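PDB 4GGO: trans-2-enoyl-CoA reductase [NADH] from Treponema denticola ATCC 35405, which catalyses the NADH-dependent reduction of the carbon-carbon double bond of crotonyl-CoA to yield butyryl-CoA, a step of bacterial fatty acid synthesis. Local coordinates for residues A[28-39]-A[64-74]; A[48-59]-A[74-84]. One frame throughout, in Å; residues are numbered along the deposited sequence.

Interaction 1: residues A[28-39]-A[64-74]; sequences VEDQIEYTKKRI and LASRITAAFGY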
loop_
_atom_site.group_PDB
_atom_site.type_symbol
_atom_site.label_atom_id
_atom_site.label_comp_id
_atom_site.label_asym_id
_atom_site.label_seq_id
_atom_site.Cartn_x
_atom_site.Cartn_y
_atom_site.Cartn_z
ATOM N N VAL A 28 5.270 11.372 7.553
ATOM C CA VAL A 28 6.284 11.126 6.535
ATOM C C VAL A 28 7.680 11.195 7.145
ATOM O O VAL A 28 8.534 10.353 6.864
ATOM C CB VAL A 28 6.174 12.134 5.372
ATOM C CG1 VAL A 28 7.331 11.962 4.399
ATOM C CG2 VAL A 28 4.841 11.976 4.657
ATOM N N GLU A 29 7.902 12.197 7.991
ATOM C CA GLU A 29 9.197 12.388 8.638
ATOM C C GLU A 29 9.573 11.222 9.547
ATOM O O GLU A 29 10.735 10.821 9.598
ATOM C CB GLU A 29 9.219 13.700 9.427
ATOM C CG GLU A 29 9.312 14.942 8.558
ATOM C CD GLU A 29 9.259 16.225 9.364
ATOM O OE1 GLU A 29 8.670 16.215 10.464
ATOM O OE2 GLU A 29 9.810 17.245 8.896
ATOM N N ASP A 30 8.589 10.682 10.263
ATOM C CA ASP A 30 8.828 9.542 11.143
ATOM C C ASP A 30 9.259 8.312 10.351
ATOM O O ASP A 30 10.099 7.536 10.807
ATOM C CB ASP A 30 7.586 9.218 11.978
ATOM C CG ASP A 30 7.334 10.240 13.071
ATOM O OD1 ASP A 30 8.221 11.085 13.314
ATOM O OD2 ASP A 30 6.252 10.190 13.693
ATOM N N GLN A 31 8.683 8.138 9.166
ATOM C CA GLN A 31 9.045 7.016 8.309
ATOM C C GLN A 31 10.459 7.192 7.768
ATOM O O GLN A 31 11.212 6.226 7.648
ATOM C CB GLN A 31 8.052 6.863 7.157
ATOM C CG GLN A 31 6.656 6.442 7.592
ATOM C CD GLN A 31 5.716 6.244 6.418
ATOM O OE1 GLN A 31 6.007 5.479 5.497
ATOM N NE2 GLN A 31 4.585 6.941 6.440
ATOM N N ILE A 32 10.811 8.433 7.445
ATOM C CA ILE A 32 12.154 8.753 6.976
ATOM C C ILE A 32 13.179 8.476 8.070
ATOM O O ILE A 32 14.227 7.885 7.812
ATOM C CB ILE A 32 12.263 10.225 6.528
ATOM C CG1 ILE A 32 11.343 10.486 5.336
ATOM C CG2 ILE A 32 13.700 10.572 6.164
ATOM C CD1 ILE A 32 11.263 11.940 4.936
ATOM N N GLU A 33 12.865 8.897 9.292
ATOM C CA GLU A 33 13.765 8.686 10.422
ATOM C C GLU A 33 13.987 7.202 10.690
ATOM O O GLU A 33 15.106 6.781 10.988
ATOM C CB GLU A 33 13.242 9.382 11.682
ATOM C CG GLU A 33 14.142 9.198 12.899
ATOM C CD GLU A 33 13.621 9.906 14.135
ATOM O OE1 GLU A 33 12.638 10.668 14.019
ATOM O OE2 GLU A 33 14.195 9.698 15.226
ATOM N N TYR A 34 12.925 6.408 10.581
ATOM C CA TYR A 34 13.046 4.968 10.768
ATOM C C TYR A 34 13.924 4.360 9.685
ATOM O O TYR A 34 14.792 3.533 9.968
ATOM C CB TYR A 34 11.677 4.281 10.763
ATOM C CG TYR A 34 11.781 2.774 10.878
ATOM C CD1 TYR A 34 11.877 2.160 12.120
ATOM C CD2 TYR A 34 11.799 1.967 9.745
ATOM C CE1 TYR A 34 11.981 0.787 12.232
ATOM C CE2 TYR A 34 11.905 0.591 9.849
ATOM C CZ TYR A 34 11.994 0.008 11.094
ATOM O OH TYR A 34 12.098 -1.360 11.203
ATOM N N THR A 35 13.683 4.770 8.444
ATOM C CA THR A 35 14.408 4.239 7.295
ATOM C C THR A 35 15.913 4.484 7.403
ATOM O O THR A 35 16.719 3.615 7.067
ATOM C CB THR A 35 13.883 4.839 5.974
ATOM O OG1 THR A 35 12.476 4.588 5.861
ATOM C CG2 THR A 35 14.599 4.225 4.781
ATOM N N LYS A 36 16.288 5.669 7.876
ATOM C CA LYS A 36 17.697 6.004 8.061
ATOM C C LYS A 36 18.337 5.120 9.129
ATOM O O LYS A 36 19.529 4.815 9.063
ATOM C CB LYS A 36 17.860 7.481 8.430
ATOM C CG LYS A 36 17.519 8.447 7.305
ATOM C CD LYS A 36 17.676 9.891 7.756
ATOM C CE LYS A 36 17.437 10.860 6.610
ATOM N NZ LYS A 36 18.451 10.701 5.531
ATOM N N LYS A 37 17.540 4.708 10.108
ATOM C CA LYS A 37 18.029 3.842 11.176
ATOM C C LYS A 37 17.968 2.372 10.780
ATOM O O LYS A 37 18.740 1.557 11.280
ATOM C CB LYS A 37 17.220 4.050 12.456
ATOM C CG LYS A 37 17.285 5.453 13.022
ATOM C CD LYS A 37 16.494 5.544 14.318
ATOM C CE LYS A 37 16.512 6.957 14.873
ATOM N NZ LYS A 37 17.900 7.448 15.087
ATOM N N ARG A 38 17.043 2.037 9.887
ATOM C CA ARG A 38 16.838 0.649 9.486
ATOM C C ARG A 38 17.795 0.238 8.372
ATOM O O ARG A 38 18.431 -0.815 8.441
ATOM C CB ARG A 38 15.389 0.428 9.050
ATOM C CG ARG A 38 15.091 -0.979 8.565
ATOM C CD ARG A 38 15.386 -2.008 9.643
ATOM N NE ARG A 38 15.049 -3.361 9.213
ATOM C CZ ARG A 38 15.868 -4.153 8.529
ATOM N NH1 ARG A 38 17.077 -3.725 8.186
ATOM N NH2 ARG A 38 15.478 -5.373 8.182
ATOM N N ILE A 39 17.891 1.074 7.345
ATOM C CA ILE A 39 18.786 0.805 6.228
ATOM C C ILE A 39 20.133 1.480 6.475
ATOM O O ILE A 39 20.395 2.575 5.977
ATOM C CB ILE A 39 18.188 1.298 4.898
ATOM C CG1 ILE A 39 16.736 0.835 4.761
ATOM C CG2 ILE A 39 19.013 0.802 3.722
ATOM C CD1 ILE A 39 16.580 -0.669 4.709
ATOM N N LEU A 64 4.040 4.789 -0.553
ATOM C CA LEU A 64 4.802 5.838 0.118
ATOM C C LEU A 64 6.045 5.277 0.807
ATOM O O LEU A 64 7.129 5.856 0.724
ATOM C CB LEU A 64 3.922 6.561 1.140
ATOM C CG LEU A 64 4.596 7.600 2.037
ATOM C CD1 LEU A 64 5.217 8.713 1.208
ATOM C CD2 LEU A 64 3.603 8.161 3.045
ATOM N N ALA A 65 5.883 4.145 1.484
ATOM C CA ALA A 65 6.996 3.509 2.179
ATOM C C ALA A 65 8.055 3.024 1.193
ATOM O O ALA A 65 9.246 3.014 1.503
ATOM C CB ALA A 65 6.497 2.358 3.043
ATOM N N SER A 66 7.610 2.629 0.005
ATOM C CA SER A 66 8.512 2.160 -1.041
ATOM C C SER A 66 9.368 3.297 -1.588
ATOM O O SER A 66 10.551 3.114 -1.874
ATOM C CB SER A 66 7.724 1.506 -2.176
ATOM O OG SER A 66 6.931 0.434 -1.692
ATOM N N ARG A 67 8.763 4.471 -1.733
ATOM C CA ARG A 67 9.485 5.633 -2.232
ATOM C C ARG A 67 10.462 6.133 -1.175
ATOM O O ARG A 67 11.610 6.456 -1.479
ATOM C CB ARG A 67 8.515 6.745 -2.635
ATOM C CG ARG A 67 9.103 7.735 -3.628
ATOM C CD ARG A 67 8.152 8.886 -3.919
ATOM N NE ARG A 67 8.723 9.817 -4.889
ATOM C CZ ARG A 67 8.153 10.958 -5.264
ATOM N NH1 ARG A 67 6.987 11.323 -4.747
ATOM N NH2 ARG A 67 8.752 11.736 -6.154
ATOM N N ILE A 68 10.001 6.180 0.071
ATOM C CA ILE A 68 10.830 6.615 1.191
ATOM C C ILE A 68 12.033 5.694 1.406
ATOM O O ILE A 68 13.151 6.162 1.626
ATOM C CB ILE A 68 10.002 6.716 2.491
ATOM C CG1 ILE A 68 9.006 7.874 2.395
ATOM C CG2 ILE A 68 10.907 6.898 3.701
ATOM C CD1 ILE A 68 8.133 8.031 3.618
ATOM N N THR A 69 11.802 4.385 1.334
ATOM C CA THR A 69 12.881 3.416 1.501
ATOM C C THR A 69 13.923 3.551 0.391
ATOM O O THR A 69 15.127 3.524 0.648
ATOM C CB THR A 69 12.351 1.966 1.534
ATOM O OG1 THR A 69 11.412 1.820 2.607
ATOM C CG2 THR A 69 13.498 0.981 1.738
ATOM N N ALA A 70 13.454 3.702 -0.843
ATOM C CA ALA A 70 14.349 3.851 -1.985
ATOM C C ALA A 70 15.154 5.142 -1.895
ATOM O O ALA A 70 16.364 5.144 -2.109
ATOM C CB ALA A 70 13.566 3.805 -3.289
ATOM N N ALA A 71 14.475 6.234 -1.567
ATOM C CA ALA A 71 15.107 7.549 -1.544
ATOM C C ALA A 71 15.995 7.767 -0.321
ATOM O O ALA A 71 17.162 8.122 -0.452
ATOM C CB ALA A 71 14.054 8.649 -1.641
ATOM N N PHE A 72 15.442 7.552 0.869
ATOM C CA PHE A 72 16.153 7.904 2.094
ATOM C C PHE A 72 16.940 6.750 2.707
ATOM O O PHE A 72 17.679 6.939 3.673
ATOM C CB PHE A 72 15.190 8.512 3.113
ATOM C CG PHE A 72 14.530 9.771 2.634
ATOM C CD1 PHE A 72 15.209 10.978 2.663
ATOM C CD2 PHE A 72 13.237 9.747 2.137
ATOM C CE1 PHE A 72 14.606 12.138 2.215
ATOM C CE2 PHE A 72 12.630 10.905 1.690
ATOM C CZ PHE A 72 13.316 12.102 1.729
ATOM N N GLY A 73 16.784 5.560 2.139
ATOM C CA GLY A 73 17.546 4.409 2.586
ATOM C C GLY A 73 18.684 4.092 1.637
ATOM O O GLY A 73 19.763 3.674 2.061
ATOM N N TYR A 74 18.450 4.301 0.346
ATOM C CA TYR A 74 19.426 3.928 -0.671
ATOM C C TYR A 74 19.938 5.113 -1.490
ATOM O O TYR A 74 20.902 4.980 -2.243
ATOM C CB TYR A 74 18.853 2.842 -1.585
ATOM C CG TYR A 74 18.652 1.515 -0.886
ATOM C CD1 TYR A 74 19.677 0.577 -0.825
ATOM C CD2 TYR A 74 17.442 1.203 -0.278
ATOM C CE1 TYR A 74 19.502 -0.635 -0.185
ATOM C CE2 TYR A 74 17.257 -0.007 0.367
ATOM C CZ TYR A 74 18.290 -0.921 0.410
ATOM O OH TYR A 74 18.113 -2.127 1.048
#
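T35 and I68 interlock where helix 21-38 crosses helix 61-74, the connecting helix of a Rossmann-type beta-alpha-beta unit. The segment axes approach to 8.4 Å and cross at -53°, and the packing is knobs-into-holes: T35 lodges among I68, T69, F72 and G73, while I68 fills the hollow between V28, Q31, I32 and T35. This is the tight, buried part. With its methyl anti to the backbone N and its hydroxyl beside it (chi1 -57°), T35 lays CG2 3.7 Å from G73 CA. Glycine suits that place because it puts no side chain between the backbones, and G73 CA comes within 5.3 Å of I39 CA. Threonine suits its own place because the buried hydroxyl is satisfied inside the helix: T35 OG1 donates to Q31 O at 2.7 Å, on the opposite face of that carbonyl's plane from T35 N. T69 OG1 does the same to A65 O. Beside the knobs, branched I32 spreads along the F72 ring, CG2 against CG and CD1 over the face, 4.0 Å from the centroid. F103 of helix 95-110 meets the same ring edge-to-face.

Q31 leads from this core toward solvent: CB and OE1 meet I68 CD1, the side chains crossing at about a right angle, and OE1 nears A65. The chain crosses L64 obliquely, NE2 3.7 Å from L64 CD2 and weakly hydrogen-bonded to G27 O, one turn back. K36 forms the exposed, looser rim, touching F72 O through CG at 3.9 Å; its long chain lets the ammonium reach a salt bridge with E110. At the C-terminal ends the contact closes again on I39, just past its helix, whose CG2 sits over one face of the Y74 ring and 3.4 Å from G73 O.

Interaction 2: residues A[48-59]-A[74-84]; sequences KAPKNVLVLGCS and YGAATIGVSFE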
loop_
_atom_site.group_PDB
_atom_site.type_symbol
_atom_site.label_atom_id
_atom_site.label_comp_id
_atom_site.label_asym_id
_atom_site.label_seq_id
_atom_site.Cartn_x
_atom_site.Cartn_y
_atom_site.Cartn_z
ATOM N N LYS A 48 23.556 -4.977 -3.775
ATOM C CA LYS A 48 23.217 -3.979 -4.781
ATOM C C LYS A 48 22.223 -2.975 -4.207
ATOM O O LYS A 48 21.765 -3.122 -3.072
ATOM C CB LYS A 48 22.644 -4.644 -6.033
ATOM C CG LYS A 48 23.602 -5.615 -6.705
ATOM C CD LYS A 48 23.065 -6.088 -8.046
ATOM C CE LYS A 48 24.074 -6.973 -8.760
ATOM N NZ LYS A 48 23.606 -7.372 -10.117
ATOM N N ALA A 49 21.890 -1.956 -4.989
ATOM C CA ALA A 49 20.994 -0.907 -4.522
ATOM C C ALA A 49 20.214 -0.299 -5.680
ATOM O O ALA A 49 20.699 -0.273 -6.811
ATOM C CB ALA A 49 21.786 0.170 -3.792
ATOM N N PRO A 50 18.994 0.188 -5.404
ATOM C CA PRO A 50 18.222 0.867 -6.446
ATOM C C PRO A 50 18.863 2.203 -6.801
ATOM O O PRO A 50 19.527 2.801 -5.955
ATOM C CB PRO A 50 16.859 1.087 -5.782
ATOM C CG PRO A 50 17.151 1.116 -4.324
ATOM C CD PRO A 50 18.273 0.141 -4.120
ATOM N N LYS A 51 18.674 2.656 -8.037
ATOM C CA LYS A 51 19.256 3.916 -8.492
ATOM C C LYS A 51 18.176 4.854 -9.022
ATOM O O LYS A 51 18.087 6.013 -8.617
ATOM C CB LYS A 51 20.303 3.658 -9.578
ATOM C CG LYS A 51 21.075 4.900 -10.012
ATOM C CD LYS A 51 22.141 4.572 -11.053
ATOM C CE LYS A 51 21.536 4.300 -12.427
ATOM N NZ LYS A 51 22.588 3.881 -13.402
ATOM N N ASN A 52 17.360 4.340 -9.935
ATOM C CA ASN A 52 16.244 5.092 -10.489
ATOM C C ASN A 52 14.942 4.333 -10.276
ATOM O O ASN A 52 14.738 3.263 -10.848
ATOM C CB ASN A 52 16.465 5.358 -11.978
ATOM C CG ASN A 52 17.620 6.305 -12.234
ATOM O OD1 ASN A 52 17.711 7.370 -11.627
ATOM N ND2 ASN A 52 18.514 5.915 -13.134
ATOM N N VAL A 53 14.062 4.888 -9.450
ATOM C CA VAL A 53 12.849 4.179 -9.060
ATOM C C VAL A 53 11.567 4.891 -9.482
ATOM O O VAL A 53 11.407 6.091 -9.269
ATOM C CB VAL A 53 12.809 3.945 -7.537
ATOM C CG1 VAL A 53 11.619 3.073 -7.165
ATOM C CG2 VAL A 53 14.109 3.308 -7.062
ATOM N N LEU A 54 10.657 4.133 -10.083
ATOM C CA LEU A 54 9.318 4.620 -10.374
ATOM C C LEU A 54 8.335 3.984 -9.397
ATOM O O LEU A 54 8.284 2.760 -9.272
ATOM C CB LEU A 54 8.924 4.273 -11.810
ATOM C CG LEU A 54 7.521 4.690 -12.258
ATOM C CD1 LEU A 54 7.362 6.204 -12.208
ATOM C CD2 LEU A 54 7.225 4.161 -13.654
ATOM N N VAL A 55 7.569 4.813 -8.695
ATOM C CA VAL A 55 6.570 4.309 -7.759
ATOM C C VAL A 55 5.170 4.760 -8.156
ATOM O O VAL A 55 4.868 5.954 -8.165
ATOM C CB VAL A 55 6.851 4.753 -6.309
ATOM C CG1 VAL A 55 5.776 4.211 -5.375
ATOM C CG2 VAL A 55 8.226 4.281 -5.867
ATOM N N LEU A 56 4.322 3.794 -8.482
ATOM C CA LEU A 56 2.956 4.077 -8.898
ATOM C C LEU A 56 2.005 3.928 -7.715
ATOM O O LEU A 56 1.773 2.823 -7.228
ATOM C CB LEU A 56 2.558 3.150 -10.044
ATOM C CG LEU A 56 3.523 3.224 -11.231
ATOM C CD1 LEU A 56 3.209 2.164 -12.272
ATOM C CD2 LEU A 56 3.493 4.615 -11.848
ATOM N N GLY A 57 1.460 5.052 -7.261
ATOM C CA GLY A 57 0.694 5.089 -6.029
ATOM C C GLY A 57 1.636 5.427 -4.892
ATOM O O GLY A 57 1.781 4.664 -3.939
ATOM N N CYS A 58 2.270 6.589 -4.997
ATOM C CA CYS A 58 3.400 6.947 -4.146
ATOM C C CYS A 58 3.020 7.723 -2.892
ATOM O O CYS A 58 3.885 8.043 -2.079
ATOM C CB CYS A 58 4.376 7.800 -4.951
ATOM S SG CYS A 58 3.634 9.354 -5.525
ATOM N N SER A 59 1.738 8.029 -2.731
ATOM C CA SER A 59 1.330 9.020 -1.738
ATOM C C SER A 59 0.903 8.455 -0.384
ATOM O O SER A 59 0.752 9.205 0.582
ATOM C CB SER A 59 0.222 9.909 -2.304
ATOM O OG SER A 59 -0.977 9.175 -2.478
ATOM N N TYR A 74 18.450 4.301 0.346
ATOM C CA TYR A 74 19.426 3.928 -0.671
ATOM C C TYR A 74 19.938 5.113 -1.490
ATOM O O TYR A 74 20.902 4.980 -2.243
ATOM C CB TYR A 74 18.853 2.842 -1.585
ATOM C CG TYR A 74 18.652 1.515 -0.886
ATOM C CD1 TYR A 74 19.677 0.577 -0.825
ATOM C CD2 TYR A 74 17.442 1.203 -0.278
ATOM C CE1 TYR A 74 19.502 -0.635 -0.185
ATOM C CE2 TYR A 74 17.257 -0.007 0.367
ATOM C CZ TYR A 74 18.290 -0.921 0.410
ATOM O OH TYR A 74 18.113 -2.127 1.048
ATOM N N GLY A 75 19.295 6.266 -1.338
ATOM C CA GLY A 75 19.724 7.472 -2.028
ATOM C C GLY A 75 19.268 7.524 -3.473
ATOM O O GLY A 75 19.820 8.271 -4.281
ATOM N N ALA A 76 18.250 6.734 -3.799
ATOM C CA ALA A 76 17.788 6.616 -5.177
ATOM C C ALA A 76 17.008 7.835 -5.651
ATOM O O ALA A 76 16.382 8.538 -4.858
ATOM C CB ALA A 76 16.948 5.358 -5.349
ATOM N N ALA A 77 17.060 8.080 -6.955
ATOM C CA ALA A 77 16.209 9.079 -7.580
ATOM C C ALA A 77 14.840 8.451 -7.800
ATOM O O ALA A 77 14.741 7.320 -8.276
ATOM C CB ALA A 77 16.808 9.532 -8.898
ATOM N N THR A 78 13.783 9.171 -7.441
ATOM C CA THR A 78 12.440 8.615 -7.551
ATOM C C THR A 78 11.477 9.509 -8.322
ATOM O O THR A 78 11.460 10.727 -8.151
ATOM C CB THR A 78 11.814 8.322 -6.167
ATOM O OG1 THR A 78 11.521 9.554 -5.494
ATOM C CG2 THR A 78 12.750 7.480 -5.311
ATOM N N ILE A 79 10.681 8.882 -9.179
ATOM C CA ILE A 79 9.520 9.529 -9.761
ATOM C C ILE A 79 8.283 8.862 -9.175
ATOM O O ILE A 79 8.124 7.645 -9.266
ATOM C CB ILE A 79 9.493 9.400 -11.291
ATOM C CG1 ILE A 79 10.669 10.159 -11.911
ATOM C CG2 ILE A 79 8.176 9.924 -11.845
ATOM C CD1 ILE A 79 10.783 9.987 -13.405
ATOM N N GLY A 80 7.423 9.659 -8.554
ATOM C CA GLY A 80 6.213 9.136 -7.950
ATOM C C GLY A 80 4.969 9.593 -8.684
ATOM O O GLY A 80 4.892 10.730 -9.147
ATOM N N VAL A 81 3.995 8.697 -8.795
ATOM C CA VAL A 81 2.726 9.013 -9.432
ATOM C C VAL A 81 1.566 8.682 -8.501
ATOM O O VAL A 81 1.493 7.579 -7.959
ATOM C CB VAL A 81 2.546 8.232 -10.748
ATOM C CG1 VAL A 81 1.169 8.495 -11.334
ATOM C CG2 VAL A 81 3.634 8.604 -11.742
ATOM N N SER A 82 0.670 9.645 -8.311
ATOM C CA SER A 82 -0.540 9.431 -7.524
ATOM C C SER A 82 -1.630 10.401 -7.965
ATOM O O SER A 82 -1.346 11.417 -8.593
ATOM C CB SER A 82 -0.257 9.598 -6.030
ATOM O OG SER A 82 0.102 10.934 -5.723
ATOM N N PHE A 83 -2.877 10.084 -7.631
ATOM C CA PHE A 83 -4.008 10.920 -8.015
ATOM C C PHE A 83 -4.596 11.615 -6.790
ATOM O O PHE A 83 -5.398 11.033 -6.060
ATOM C CB PHE A 83 -5.079 10.076 -8.710
ATOM C CG PHE A 83 -6.009 10.871 -9.587
ATOM C CD1 PHE A 83 -5.818 12.231 -9.779
ATOM C CD2 PHE A 83 -7.077 10.254 -10.218
ATOM C CE1 PHE A 83 -6.674 12.960 -10.587
ATOM C CE2 PHE A 83 -7.936 10.978 -11.027
ATOM C CZ PHE A 83 -7.734 12.333 -11.211
ATOM N N GLU A 84 -4.198 12.863 -6.574
ATOM C CA GLU A 84 -4.617 13.601 -5.388
ATOM C C GLU A 84 -5.553 14.754 -5.720
ATOM O O GLU A 84 -5.735 15.113 -6.882
ATOM C CB GLU A 84 -3.393 14.152 -4.653
ATOM C CG GLU A 84 -2.322 13.121 -4.374
ATOM C CD GLU A 84 -2.831 11.977 -3.530
ATOM O OE1 GLU A 84 -3.648 12.228 -2.619
ATOM O OE2 GLU A 84 -2.421 10.825 -3.782
HETATM O O HOH W 1 20.969 4.757 -5.342
#
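Strands 52-56 and 77-82 run parallel as neighbours in the Rossmann sheet, where backbone bonds alternate from A77 N to K51 O through to G57 N to V81 O. V81 O is gripped twice: G57 N approaches nearly along the C=O axis, whereas C58 N, at 3.2 Å, stands above the carbonyl plane. On one face of the sheet, L54 CD1 packs 3.8 Å from I79 CG2, and L56 lies alongside V81; these branched aliphatics suit a buried layer, L54, I79 and V81 packing against helix 124-136 while L56 reaches Y146 of the next strand. On the other face, C58 SG presses to 3.4 Å from G80 C, a closeness that the bare glycine permits.

Before the strands, P50 CD lies over the Y74 ring, 3.9 Å from its centroid and on the face opposite I39.

Beyond the strands lies the NAD(+) site. G57, with its positive phi of 92°, begins the turn, and E84, important for discriminating NADH from NADPH, is held in place by T94 at OE1. Its chain folds back at chi2 (-59°), bringing OE2 to S59, whose OG donates to E84 OE2 at 2.6 Å from above the carboxylate plane.

Overall arrangement
The two contacts lie 12 Å apart, centre to centre, within the NAD(P)H-binding region, and their segments alternate along the chain: 28-39, 48-59, 64-74, 74-84. Interaction 2 pairs the two strands of the beta-alpha-beta unit, part of the seven-stranded parallel sheet; the unit's connecting helix 61-74 lies against these strands, and in interaction 1 helix 21-38 packs on its outer side, away from them. Y74 belongs to both contacts. R67 NE probably bonds T78 OG1 of the strand, and A70 O probably accepts from A76 N in the turn leading into it. NAD(+)-binding residues gather at the strands' C-terminal ends and the start of helix 61-74, as in Rossmann folds generally.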